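Local coordinates for protein superoxide dismutase (Clostridium difficile, PDB 3TJT) that probably protects cells from toxic radicals by converting superoxide to hydrogen peroxide and oxygen at an iron site, as an iron/manganese-family superoxide dismutase, at residues P10-Y15 with F88-T93; E59-L64 with P155-L160; E95-S100 with V191-G196; A134-T139 with T161-L166. All blocks are in the same frame, centred on the assembly; numbering follows the deposited sequence.

Contact 1. Residues P10-Y15 with F88-T93; sequences PLPYAY and FFDIMT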
loop_
_atom_site.group_PDB
_atom_site.type_symbol
_atom_site.label_atom_id
_atom_site.label_comp_id
_atom_site.label_asym_id
_atom_site.label_seq_id
_atom_site.Cartn_x
_atom_site.Cartn_y
_atom_site.Cartn_z
ATOM N N PRO A 10 23.633 -8.051 -1.267
ATOM C CA PRO A 10 23.588 -8.089 -2.734
ATOM C C PRO A 10 22.611 -9.152 -3.215
ATOM O O PRO A 10 22.494 -10.208 -2.600
ATOM C CB PRO A 10 25.027 -8.467 -3.120
ATOM C CG PRO A 10 25.857 -7.990 -1.956
ATOM C CD PRO A 10 24.998 -8.258 -0.746
ATOM N N LEU A 11 21.906 -8.870 -4.303
ATOM C CA LEU A 11 20.962 -9.836 -4.857
ATOM C C LEU A 11 21.685 -11.162 -5.097
ATOM O O LEU A 11 22.793 -11.175 -5.632
ATOM C CB LEU A 11 20.354 -9.308 -6.159
ATOM C CG LEU A 11 19.073 -10.004 -6.607
ATOM C CD1 LEU A 11 17.919 -9.705 -5.633
ATOM C CD2 LEU A 11 18.702 -9.567 -8.021
ATOM N N PRO A 12 21.076 -12.277 -4.673
ATOM C CA PRO A 12 21.745 -13.589 -4.716
ATOM C C PRO A 12 21.791 -14.256 -6.101
ATOM O O PRO A 12 22.184 -15.420 -6.195
ATOM C CB PRO A 12 20.897 -14.454 -3.767
ATOM C CG PRO A 12 20.050 -13.476 -2.967
ATOM C CD PRO A 12 19.823 -12.318 -3.898
ATOM N N TYR A 13 21.376 -13.544 -7.144
ATOM C CA TYR A 13 21.330 -14.081 -8.506
ATOM C C TYR A 13 21.273 -12.877 -9.437
ATOM O O TYR A 13 21.157 -11.743 -8.977
ATOM C CB TYR A 13 20.100 -14.983 -8.705
ATOM C CG TYR A 13 18.924 -14.532 -7.864
ATOM C CD1 TYR A 13 18.126 -13.470 -8.273
ATOM C CD2 TYR A 13 18.643 -15.139 -6.642
ATOM C CE1 TYR A 13 17.060 -13.023 -7.488
ATOM C CE2 TYR A 13 17.587 -14.702 -5.848
ATOM C CZ TYR A 13 16.796 -13.645 -6.277
ATOM O OH TYR A 13 15.749 -13.194 -5.490
ATOM N N ALA A 14 21.358 -13.113 -10.743
ATOM C CA ALA A 14 21.308 -12.019 -11.703
ATOM C C ALA A 14 19.947 -11.320 -11.639
ATOM O O ALA A 14 18.943 -11.944 -11.291
ATOM C CB ALA A 14 21.563 -12.543 -13.109
ATOM N N TYR A 15 19.907 -10.044 -12.007
ATOM C CA TYR A 15 18.657 -9.289 -11.924
ATOM C C TYR A 15 17.580 -9.802 -12.884
ATOM O O TYR A 15 16.392 -9.587 -12.648
ATOM C CB TYR A 15 18.893 -7.785 -12.116
ATOM C CG TYR A 15 19.540 -7.103 -10.930
ATOM C CD1 TYR A 15 18.782 -6.378 -10.022
ATOM C CD2 TYR A 15 20.908 -7.196 -10.712
ATOM C CE1 TYR A 15 19.370 -5.745 -8.944
ATOM C CE2 TYR A 15 21.508 -6.576 -9.629
ATOM C CZ TYR A 15 20.729 -5.852 -8.741
ATOM O OH TYR A 15 21.321 -5.227 -7.664
ATOM N N PHE A 88 12.936 -11.843 1.451
ATOM C CA PHE A 88 12.223 -12.070 0.196
ATOM C C PHE A 88 13.168 -12.438 -0.961
ATOM O O PHE A 88 12.911 -13.392 -1.702
ATOM C CB PHE A 88 11.404 -10.820 -0.150
ATOM C CG PHE A 88 10.543 -10.965 -1.371
ATOM C CD1 PHE A 88 9.591 -11.969 -1.456
ATOM C CD2 PHE A 88 10.667 -10.066 -2.426
ATOM C CE1 PHE A 88 8.777 -12.098 -2.583
ATOM C CE2 PHE A 88 9.860 -10.188 -3.561
ATOM C CZ PHE A 88 8.911 -11.195 -3.634
ATOM N N PHE A 89 14.242 -11.679 -1.133
ATOM C CA PHE A 89 15.155 -11.997 -2.229
ATOM C C PHE A 89 15.839 -13.345 -1.976
ATOM O O PHE A 89 16.095 -14.088 -2.917
ATOM C CB PHE A 89 16.145 -10.862 -2.476
ATOM C CG PHE A 89 15.475 -9.562 -2.869
ATOM C CD1 PHE A 89 14.508 -9.550 -3.875
ATOM C CD2 PHE A 89 15.792 -8.375 -2.236
ATOM C CE1 PHE A 89 13.873 -8.363 -4.238
ATOM C CE2 PHE A 89 15.166 -7.179 -2.603
ATOM C CZ PHE A 89 14.204 -7.179 -3.599
ATOM N N ASP A 90 16.076 -13.677 -0.705
ATOM C CA ASP A 90 16.659 -14.986 -0.365
ATOM C C ASP A 90 15.716 -16.166 -0.613
ATOM O O ASP A 90 16.165 -17.300 -0.829
ATOM C CB ASP A 90 17.136 -15.009 1.099
ATOM C CG ASP A 90 18.500 -14.378 1.285
ATOM O OD1 ASP A 90 19.182 -14.089 0.278
ATOM O OD2 ASP A 90 18.891 -14.164 2.452
ATOM N N ILE A 91 14.410 -15.914 -0.591
ATOM C CA ILE A 91 13.440 -16.999 -0.672
ATOM C C ILE A 91 13.012 -17.277 -2.122
ATOM O O ILE A 91 12.128 -18.092 -2.383
ATOM C CB ILE A 91 12.209 -16.746 0.244
ATOM C CG1 ILE A 91 11.571 -18.068 0.680
ATOM C CG2 ILE A 91 11.172 -15.849 -0.441
ATOM C CD1 ILE A 91 12.554 -19.000 1.389
ATOM N N MET A 92 13.656 -16.590 -3.060
ATOM C CA MET A 92 13.431 -16.856 -4.475
ATOM C C MET A 92 14.714 -17.371 -5.118
ATOM O O MET A 92 15.812 -17.113 -4.624
ATOM C CB MET A 92 12.949 -15.591 -5.193
ATOM C CG MET A 92 11.609 -15.056 -4.635
ATOM S SD MET A 92 10.964 -13.692 -5.623
ATOM C CE MET A 92 12.078 -12.375 -5.183
ATOM N N THR A 93 14.571 -18.091 -6.228
ATOM C CA THR A 93 15.741 -18.620 -6.930
ATOM C C THR A 93 15.392 -18.992 -8.370
ATOM O O THR A 93 14.267 -19.402 -8.655
ATOM C CB THR A 93 16.288 -19.891 -6.216
ATOM O OG1 THR A 93 17.439 -20.392 -6.923
ATOM C CG2 THR A 93 15.223 -20.968 -6.162
#
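The irregular backbone of 10-15 runs past the C-terminal end of helix 72-90, with the CA atoms of Leu11 and Phe89 6.7 Å apart. Both segments belong to the alpha-hairpin domain of the iron/manganese superoxide dismutases. The contact ties the loop before helix 24-46 to the place where helix 72-90 stops, just ahead of Ile91. Tyr13 makes the largest share of it. Its hydroxyl donates a hydrogen bond of 2.7 Å from OH to Phe89 O. The donor lies in the carbonyl plane, on a lone pair, at a C=O...O angle of 120°. Within the two segments Phe89 O also receives a weak bond from Met92 N, so the tyrosine adds a stronger donor to a carbonyl of the last helical turn. The Tyr13 CG sits between the backbone N and the carbonyl carbon, with chi1 at 32°, short of a relaxed staggered value. This turns the ring across to the second segment, where CE2 comes 3.2 Å from Met92 O. On one face of the same ring lies Pro12 CD, offset toward the rim. Leu11 meets Phe89 at about a right angle. Its CD1 makes an off-centre CH-pi contact, 4.1 Å from the centroid of the Phe89 ring. That ring also packs edge-to-face with His30, an iron ligand, so this contact borders the metal site. Leu11 packs on Met27 and His31 of helix 24-46 as well. At the exposed edge, Asp90 forms a salt bridge with Lys9, and its OD1 approaches Pro12 CG at 3.4 Å.

Contact 2. Residues E59-L64 with P155-L160; sequences ELLQNL and PVSKNL
A short 3-10 turn at 155-157, in the connection between strands 144-150 and 161-167, packs against the C-terminal end of helix 57-62. The contact thereby joins the alpha-hairpin domain to the C-terminal domain of the superoxide dismutase fold. Gln62 and Ser157 are closest in the backbone, with CA atoms 4.9 Å apart. Ser157 makes the direct polar link: its OG donates to Leu61 O at 2.7 Å. The serine OG is anti to its own carbonyl carbon, chi1 -62°, which turns the hydroxyl to the helix end. It meets the Leu61 carbonyl at a C=O...O angle of 129°, tilted from the carbonyl plane. Two leucines at the helix end flank the hydroxyl. Leu64 CD1 lies 3.7 Å from Ser157 OG, and Leu61 CB packs nearby. Val156 packs on the helix through one branch. Its CG1 lies 3.8 Å from Gln62 CG and also touches Leu61 CB, so this methyl rests against two neighbouring helix residues. Tyr83 of helix 72-90 touches both Leu61 and Val156, while Pro155 turns to Trp135 and Val137 of the sheet. The turn is thus held between helices and strands. Gln62 extends beyond CG along the more exposed side. A water bridges the two segments there, accepting from Gln62 NE2 at 2.8 Å and donating to Val156 O at 2.7 Å.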
loop_
_atom_site.group_PDB
_atom_site.type_symbol
_atom_site.label_atom_id
_atom_site.label_comp_id
_atom_site.label_asym_id
_atom_site.label_seq_id
_atom_site.Cartn_x
_atom_site.Cartn_y
_atom_site.Cartn_z
ATOM N N GLU A 59 16.458 -8.696 16.405
ATOM C CA GLU A 59 16.373 -8.130 17.748
ATOM C C GLU A 59 15.608 -6.809 17.752
ATOM O O GLU A 59 14.795 -6.550 18.645
ATOM C CB GLU A 59 17.768 -7.953 18.355
ATOM C CG GLU A 59 18.371 -9.281 18.788
ATOM C CD GLU A 59 19.829 -9.175 19.202
ATOM O OE1 GLU A 59 20.550 -8.291 18.699
ATOM O OE2 GLU A 59 20.256 -10.003 20.033
ATOM N N LEU A 60 15.871 -5.970 16.759
ATOM C CA LEU A 60 15.102 -4.737 16.616
ATOM C C LEU A 60 13.609 -5.044 16.475
ATOM O O LEU A 60 12.770 -4.453 17.167
ATOM C CB LEU A 60 15.610 -3.913 15.429
ATOM C CG LEU A 60 16.994 -3.270 15.576
ATOM C CD1 LEU A 60 17.441 -2.648 14.259
ATOM C CD2 LEU A 60 17.019 -2.214 16.679
ATOM N N LEU A 61 13.273 -5.984 15.600
ATOM C CA LEU A 61 11.874 -6.318 15.366
ATOM C C LEU A 61 11.199 -6.981 16.567
ATOM O O LEU A 61 9.985 -6.906 16.718
ATOM C CB LEU A 61 11.737 -7.195 14.119
ATOM C CG LEU A 61 12.146 -6.475 12.832
ATOM C CD1 LEU A 61 12.022 -7.421 11.651
ATOM C CD2 LEU A 61 11.281 -5.233 12.626
ATOM N N GLN A 62 11.992 -7.638 17.415
ATOM C CA GLN A 62 11.457 -8.321 18.587
ATOM C C GLN A 62 11.289 -7.390 19.782
ATOM O O GLN A 62 10.717 -7.787 20.800
ATOM C CB GLN A 62 12.383 -9.480 19.000
ATOM C CG GLN A 62 12.336 -10.676 18.065
ATOM C CD GLN A 62 13.482 -11.656 18.299
ATOM O OE1 GLN A 62 14.573 -11.279 18.754
ATOM N NE2 GLN A 62 13.245 -12.914 17.969
ATOM N N ASN A 63 11.805 -6.171 19.671
ATOM C CA ASN A 63 11.802 -5.246 20.802
ATOM C C ASN A 63 11.271 -3.853 20.469
ATOM O O ASN A 63 11.648 -2.867 21.104
ATOM C CB ASN A 63 13.200 -5.163 21.432
ATOM C CG ASN A 63 13.627 -6.481 22.064
ATOM O OD1 ASN A 63 13.278 -6.772 23.213
ATOM N ND2 ASN A 63 14.356 -7.301 21.301
ATOM N N LEU A 64 10.378 -3.786 19.484
ATOM C CA LEU A 64 9.860 -2.505 19.020
ATOM C C LEU A 64 9.216 -1.704 20.152
ATOM O O LEU A 64 9.366 -0.486 20.215
ATOM C CB LEU A 64 8.838 -2.718 17.899
ATOM C CG LEU A 64 9.433 -3.326 16.627
ATOM C CD1 LEU A 64 8.325 -3.654 15.620
ATOM C CD2 LEU A 64 10.474 -2.392 16.014
ATOM N N PRO A 155 6.108 -11.028 10.979
ATOM C CA PRO A 155 5.708 -12.087 11.917
ATOM C C PRO A 155 6.707 -12.241 13.067
ATOM O O PRO A 155 6.329 -12.711 14.140
ATOM C CB PRO A 155 5.740 -13.359 11.067
ATOM C CG PRO A 155 5.695 -12.903 9.651
ATOM C CD PRO A 155 6.265 -11.523 9.598
ATOM N N VAL A 156 7.957 -11.868 12.827
ATOM C CA VAL A 156 9.016 -11.962 13.834
ATOM C C VAL A 156 8.618 -11.208 15.103
ATOM O O VAL A 156 8.951 -11.621 16.225
ATOM C CB VAL A 156 10.348 -11.422 13.274
ATOM C CG1 VAL A 156 11.368 -11.199 14.382
ATOM C CG2 VAL A 156 10.883 -12.374 12.196
ATOM N N SER A 157 7.880 -10.117 14.919
ATOM C CA SER A 157 7.435 -9.286 16.034
ATOM C C SER A 157 6.349 -9.964 16.866
ATOM O O SER A 157 6.022 -9.509 17.963
ATOM C CB SER A 157 6.944 -7.931 15.521
ATOM O OG SER A 157 8.001 -7.231 14.874
ATOM N N LYS A 158 5.787 -11.044 16.339
ATOM C CA LYS A 158 4.768 -11.806 17.048
ATOM C C LYS A 158 5.278 -13.199 17.411
ATOM O O LYS A 158 4.489 -14.114 17.633
ATOM C CB LYS A 158 3.489 -11.895 16.210
ATOM C CG LYS A 158 2.779 -10.553 16.073
ATOM C CD LYS A 158 1.536 -10.641 15.207
ATOM C CE LYS A 158 0.635 -9.429 15.444
ATOM N NZ LYS A 158 -0.576 -9.454 14.579
ATOM N N ASN A 159 6.598 -13.340 17.470
ATOM C CA ASN A 159 7.249 -14.604 17.818
ATOM C C ASN A 159 6.909 -15.741 16.868
ATOM O O ASN A 159 6.908 -16.910 17.257
ATOM C CB ASN A 159 6.924 -15.006 19.258
ATOM C CG ASN A 159 7.378 -13.966 20.261
ATOM O OD1 ASN A 159 6.650 -13.624 21.193
ATOM N ND2 ASN A 159 8.580 -13.437 20.058
ATOM N N LEU A 160 6.613 -15.389 15.621
ATOM C CA LEU A 160 6.393 -16.384 14.579
ATOM C C LEU A 160 7.564 -16.326 13.602
ATOM O O LEU A 160 8.081 -15.254 13.304
ATOM C CB LEU A 160 5.069 -16.127 13.860
ATOM C CG LEU A 160 3.810 -16.297 14.719
ATOM C CD1 LEU A 160 2.580 -15.703 14.045
ATOM C CD2 LEU A 160 3.590 -17.768 15.067
HETATM O O HOH W 1 10.716 -13.456 17.000
HETATM O O HOH W 2 7.456 -8.682 20.259
#

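Contact 3. Residues E95-S100 with V191-G196; sequences EKTIPS and VVNWNG
The Trp194 indole is packed on both faces. Pro99 CG lies over the centre of one, and Val192 CG1 covers the opposite face nearer the rim. Pro99 CD also makes a CH-pi contact, 4.0 Å from the centroid of the five-membered ring and 12° off its normal. The proline edge made by CG and CD thus rests on the face of the indole. Trp194 CG is anti to the carbonyl carbon, chi1 -73°, which lays the indole against Pro99. Trp194 CB lies 3.4 Å from Ile98 O. Beyond the two segments, Leu103 and Ile107 of helix 101-111 and Phe117 of helix 114-127 also pack on Trp194. Thr97 supplies the polar link. Its OG1 accepts a hydrogen bond from Trp194 N at 2.9 Å, with an N-H...O angle of 164°. Thr97 CG2 packs on the same turn, 3.6 Å from Asn195 ND2. This is the N-terminal end of helix 194-202 in the C-terminal superoxide dismutase domain, met by the loop that links helices 72-90 and 101-111. Asn193 is the N-cap. Its OD1 accepts from Gly196 N at 3.0 Å, with the donor above the side-chain carbonyl plane. Thr97 thus serves the Trp194 backbone N-H while Asn193 caps the same first turn. Waters extend the join along the exposed side. One accepts from Ser100 OG and donates to Ile98 O and Asn195 OD1. Another accepts from Ser100 N and donates to Trp194 O, 2.8 Å from the water oxygen.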
loop_
_atom_site.group_PDB
_atom_site.type_symbol
_atom_site.label_atom_id
_atom_site.label_comp_id
_atom_site.label_asym_id
_atom_site.label_seq_id
_atom_site.Cartn_x
_atom_site.Cartn_y
_atom_site.Cartn_z
ATOM N N GLU A 95 16.859 -21.511 -9.702
ATOM C CA GLU A 95 16.998 -22.972 -9.687
ATOM C C GLU A 95 15.662 -23.671 -9.446
ATOM O O GLU A 95 14.761 -23.113 -8.819
ATOM C CB GLU A 95 18.011 -23.399 -8.623
ATOM C CG GLU A 95 19.352 -22.673 -8.719
ATOM C CD GLU A 95 19.979 -22.741 -10.111
ATOM O OE1 GLU A 95 19.878 -23.797 -10.773
ATOM O OE2 GLU A 95 20.581 -21.735 -10.547
ATOM N N LYS A 96 15.521 -24.895 -9.943
ATOM C CA LYS A 96 14.313 -25.663 -9.685
ATOM C C LYS A 96 14.400 -26.339 -8.317
ATOM O O LYS A 96 15.386 -27.018 -8.019
ATOM C CB LYS A 96 14.059 -26.697 -10.803
ATOM C CG LYS A 96 13.826 -26.061 -12.177
ATOM C CD LYS A 96 13.373 -27.079 -13.208
ATOM C CE LYS A 96 11.856 -27.242 -13.242
ATOM N NZ LYS A 96 11.174 -26.064 -13.862
ATOM N N THR A 97 13.383 -26.135 -7.481
ATOM C CA THR A 97 13.365 -26.711 -6.139
ATOM C C THR A 97 11.968 -27.221 -5.813
ATOM O O THR A 97 10.992 -26.744 -6.379
ATOM C CB THR A 97 13.740 -25.662 -5.063
ATOM O OG1 THR A 97 12.683 -24.696 -4.955
ATOM C CG2 THR A 97 15.042 -24.968 -5.405
ATOM N N ILE A 98 11.867 -28.190 -4.905
ATOM C CA ILE A 98 10.566 -28.676 -4.456
ATOM C C ILE A 98 10.621 -28.895 -2.952
ATOM O O ILE A 98 11.708 -28.986 -2.384
ATOM C CB ILE A 98 10.151 -29.996 -5.159
ATOM C CG1 ILE A 98 11.078 -31.148 -4.759
ATOM C CG2 ILE A 98 10.111 -29.824 -6.691
ATOM C CD1 ILE A 98 10.632 -32.487 -5.312
ATOM N N PRO A 99 9.451 -28.945 -2.297
ATOM C CA PRO A 99 9.452 -29.199 -0.853
ATOM C C PRO A 99 10.079 -30.556 -0.543
ATOM O O PRO A 99 9.889 -31.496 -1.310
ATOM C CB PRO A 99 7.963 -29.233 -0.500
ATOM C CG PRO A 99 7.295 -28.389 -1.551
ATOM C CD PRO A 99 8.103 -28.650 -2.818
ATOM N N SER A 100 10.802 -30.651 0.568
ATOM C CA SER A 100 11.381 -31.927 0.981
ATOM C C SER A 100 11.541 -32.024 2.494
ATOM O O SER A 100 11.343 -31.045 3.215
ATOM C CB SER A 100 12.731 -32.150 0.293
ATOM O OG SER A 100 13.724 -31.259 0.763
ATOM N N VAL A 191 9.221 -19.554 -8.644
ATOM C CA VAL A 191 10.543 -19.129 -8.183
ATOM C C VAL A 191 10.772 -19.293 -6.681
ATOM O O VAL A 191 11.836 -18.943 -6.189
ATOM C CB VAL A 191 10.884 -17.679 -8.580
ATOM C CG1 VAL A 191 10.885 -17.520 -10.103
ATOM C CG2 VAL A 191 9.922 -16.694 -7.929
ATOM N N VAL A 192 9.790 -19.807 -5.955
ATOM C CA VAL A 192 10.004 -20.056 -4.525
ATOM C C VAL A 192 11.189 -20.998 -4.323
ATOM O O VAL A 192 11.281 -22.042 -4.980
ATOM C CB VAL A 192 8.762 -20.656 -3.851
ATOM C CG1 VAL A 192 9.089 -21.068 -2.400
ATOM C CG2 VAL A 192 7.607 -19.668 -3.875
ATOM N N ASN A 193 12.100 -20.624 -3.429
ATOM C CA ASN A 193 13.254 -21.459 -3.102
ATOM C C ASN A 193 12.921 -22.394 -1.938
ATOM O O ASN A 193 13.080 -22.037 -0.769
ATOM C CB ASN A 193 14.473 -20.591 -2.760
ATOM C CG ASN A 193 15.724 -21.418 -2.459
ATOM O OD1 ASN A 193 15.673 -22.644 -2.406
ATOM N ND2 ASN A 193 16.844 -20.742 -2.251
ATOM N N TRP A 194 12.460 -23.593 -2.267
ATOM C CA TRP A 194 12.025 -24.542 -1.245
ATOM C C TRP A 194 13.179 -25.066 -0.396
ATOM O O TRP A 194 12.974 -25.447 0.757
ATOM C CB TRP A 194 11.199 -25.684 -1.857
ATOM C CG TRP A 194 9.842 -25.199 -2.243
ATOM C CD1 TRP A 194 9.369 -24.982 -3.507
ATOM C CD2 TRP A 194 8.798 -24.798 -1.346
ATOM N NE1 TRP A 194 8.082 -24.484 -3.449
ATOM C CE2 TRP A 194 7.709 -24.370 -2.134
ATOM C CE3 TRP A 194 8.677 -24.773 0.049
ATOM C CZ2 TRP A 194 6.511 -23.911 -1.573
ATOM C CZ3 TRP A 194 7.486 -24.326 0.606
ATOM C CH2 TRP A 194 6.419 -23.901 -0.205
ATOM N N ASN A 195 14.386 -25.083 -0.952
ATOM C CA ASN A 195 15.553 -25.464 -0.152
ATOM C C ASN A 195 15.860 -24.417 0.914
ATOM O O ASN A 195 16.195 -24.754 2.052
ATOM C CB ASN A 195 16.774 -25.712 -1.038
ATOM C CG ASN A 195 16.531 -26.818 -2.056
ATOM O OD1 ASN A 195 15.700 -27.698 -1.840
ATOM N ND2 ASN A 195 17.244 -26.765 -3.176
ATOM N N GLY A 196 15.726 -23.148 0.543
ATOM C CA GLY A 196 15.883 -22.063 1.499
ATOM C C GLY A 196 14.781 -22.120 2.546
ATOM O O GLY A 196 15.033 -21.916 3.740
HETATM O O HOH W 3 12.545 -22.956 -7.250
HETATM O O HOH W 4 13.586 -28.829 -0.454
HETATM O O HOH W 5 11.665 -27.893 1.360
#

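Contact 4. Residues A134-T139 with T161-L166; sequences AWLVAT and TPIIGL
A classic beta bulge interrupts the antiparallel pairing of strands 132-138 and 161-167, in the three-stranded sheet of the C-terminal superoxide dismutase domain. Ile163 and Ile164 both face Leu136. Leu136 O accepts a bond of 2.7 Å from Ile163 N and a weak one from Ile164 N, while Leu136 N donates to Ile164 O. The extra residue shifts the register by one. Regular pairs continue on both sides, Ala134 with Leu166 and Ala138 with Thr161, each closed by two backbone hydrogen bonds. Around the bulge, Leu136 meets both isoleucines. Its CB lies 3.8 Å from Ile164 CG1, and its CD2 is 3.9 Å from Ile163 CG2. The Leu136 CG stands anti to the backbone N, chi1 171°, which carries CD2 to Ile163. On the other face, the Trp135 indole lies against the strand, with CE3 3.6 Å from Gly165 CA. Pro162 runs side by side with this indole, its CB 3.9 Å from Trp135 CE3. Trp135 NE1 is hydrogen-bonded to Thr149 OG1 of the adjacent strand 144-150. That strand flanks 132-138 on the side away from 161-167. Leu166 and Ile164 pack on Trp188 of helix 181-188, and helix 194-202 meets Ile163 through Tyr201 and Ile164 through Ala197.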
loop_
_atom_site.group_PDB
_atom_site.type_symbol
_atom_site.label_atom_id
_atom_site.label_comp_id
_atom_site.label_asym_id
_atom_site.label_seq_id
_atom_site.Cartn_x
_atom_site.Cartn_y
_atom_site.Cartn_z
ATOM N N ALA A 134 2.202 -11.752 2.529
ATOM C CA ALA A 134 1.606 -13.014 2.967
ATOM C C ALA A 134 2.732 -13.946 3.392
ATOM O O ALA A 134 3.770 -13.996 2.738
ATOM C CB ALA A 134 0.789 -13.655 1.855
ATOM N N TRP A 135 2.522 -14.684 4.480
ATOM C CA TRP A 135 3.593 -15.487 5.071
ATOM C C TRP A 135 3.159 -16.919 5.369
ATOM O O TRP A 135 2.020 -17.161 5.777
ATOM C CB TRP A 135 4.051 -14.877 6.410
ATOM C CG TRP A 135 4.462 -13.426 6.379
ATOM C CD1 TRP A 135 3.679 -12.343 6.685
ATOM C CD2 TRP A 135 5.748 -12.912 6.040
ATOM N NE1 TRP A 135 4.410 -11.182 6.563
ATOM C CE2 TRP A 135 5.681 -11.503 6.160
ATOM C CE3 TRP A 135 6.958 -13.504 5.647
ATOM C CZ2 TRP A 135 6.767 -10.684 5.893
ATOM C CZ3 TRP A 135 8.042 -12.685 5.388
ATOM C CH2 TRP A 135 7.941 -11.284 5.507
ATOM N N LEU A 136 4.080 -17.862 5.172
ATOM C CA LEU A 136 3.980 -19.168 5.825
ATOM C C LEU A 136 4.877 -19.056 7.043
ATOM O O LEU A 136 6.069 -18.746 6.923
ATOM C CB LEU A 136 4.472 -20.291 4.903
ATOM C CG LEU A 136 4.618 -21.679 5.540
ATOM C CD1 LEU A 136 3.254 -22.219 5.939
ATOM C CD2 LEU A 136 5.326 -22.636 4.588
ATOM N N VAL A 137 4.312 -19.276 8.228
ATOM C CA VAL A 137 5.074 -19.088 9.452
ATOM C C VAL A 137 5.013 -20.336 10.330
ATOM O O VAL A 137 4.126 -21.166 10.174
ATOM C CB VAL A 137 4.568 -17.884 10.273
ATOM C CG1 VAL A 137 4.730 -16.575 9.486
ATOM C CG2 VAL A 137 3.120 -18.099 10.700
ATOM N N ALA A 138 5.973 -20.448 11.241
ATOM C CA ALA A 138 5.991 -21.554 12.194
ATOM C C ALA A 138 6.085 -21.026 13.618
ATOM O O ALA A 138 6.790 -20.046 13.889
ATOM C CB ALA A 138 7.160 -22.476 11.912
ATOM N N THR A 139 5.373 -21.676 14.530
ATOM C CA THR A 139 5.591 -21.432 15.947
ATOM C C THR A 139 6.917 -22.064 16.361
ATOM O O THR A 139 7.544 -22.786 15.587
ATOM C CB THR A 139 4.465 -22.037 16.794
ATOM O OG1 THR A 139 4.422 -23.451 16.577
ATOM C CG2 THR A 139 3.130 -21.434 16.410
ATOM N N THR A 161 7.993 -17.483 13.113
ATOM C CA THR A 161 9.187 -17.541 12.276
ATOM C C THR A 161 8.786 -17.696 10.816
ATOM O O THR A 161 8.118 -18.662 10.462
ATOM C CB THR A 161 10.074 -18.730 12.683
ATOM O OG1 THR A 161 10.511 -18.547 14.036
ATOM C CG2 THR A 161 11.291 -18.831 11.774
ATOM N N PRO A 162 9.191 -16.738 9.964
ATOM C CA PRO A 162 8.820 -16.799 8.545
ATOM C C PRO A 162 9.542 -17.943 7.842
ATOM O O PRO A 162 10.752 -18.099 8.005
ATOM C CB PRO A 162 9.316 -15.460 7.979
ATOM C CG PRO A 162 9.660 -14.617 9.146
ATOM C CD PRO A 162 9.973 -15.537 10.287
ATOM N N ILE A 163 8.795 -18.715 7.062
ATOM C CA ILE A 163 9.333 -19.843 6.311
ATOM C C ILE A 163 9.409 -19.476 4.823
ATOM O O ILE A 163 10.469 -19.563 4.211
ATOM C CB ILE A 163 8.472 -21.095 6.516
ATOM C CG1 ILE A 163 8.364 -21.414 8.018
ATOM C CG2 ILE A 163 9.057 -22.296 5.746
ATOM C CD1 ILE A 163 9.712 -21.546 8.716
ATOM N N ILE A 164 8.277 -19.077 4.245
ATOM C CA ILE A 164 8.308 -18.315 2.989
ATOM C C ILE A 164 7.441 -17.060 3.153
ATOM O O ILE A 164 6.628 -16.969 4.072
ATOM C CB ILE A 164 7.835 -19.132 1.752
ATOM C CG1 ILE A 164 6.315 -19.317 1.744
ATOM C CG2 ILE A 164 8.594 -20.475 1.648
ATOM C CD1 ILE A 164 5.768 -19.968 0.465
ATOM N N GLY A 165 7.617 -16.088 2.271
ATOM C CA GLY A 165 6.816 -14.876 2.344
ATOM C C GLY A 165 6.778 -14.201 0.992
ATOM O O GLY A 165 7.755 -14.279 0.250
ATOM N N LEU A 166 5.658 -13.546 0.684
ATOM C CA LEU A 166 5.448 -12.892 -0.612
ATOM C C LEU A 166 5.074 -11.428 -0.416
ATOM O O LEU A 166 4.112 -11.101 0.290
ATOM C CB LEU A 166 4.339 -13.607 -1.393
ATOM C CG LEU A 166 3.904 -12.979 -2.730
ATOM C CD1 LEU A 166 5.085 -12.843 -3.693
ATOM C CD2 LEU A 166 2.765 -13.794 -3.345
HETATM O O HOH W 6 8.747 -19.205 16.000
#

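In the fold
Contact 4 pairs two strands of the sheet, and the other three contacts all touch it. Contact 1 reaches it through Phe88 and Ile91, with Phe88 CD1 3.4 Å from Gly165 O. Contact 2 touches it through Pro155, Val156 and Leu160, with Pro155 CD 3.5 Å from Trp135 CE2. Contact 3 meets it where Trp194 and Val192 pack on Ile164. Contacts 1 and 3 are joined by probable backbone hydrogen bonds, including Asn193 N to Ile91 O at 2.7 Å. Contacts 1 and 2 do not touch; their centres are 23 Å apart. The iron, held by His30, His85, Asp167 and His171, lies about 6 Å from the Phe89 side chain, 9 Å from Leu166 and 14 Å from Leu61.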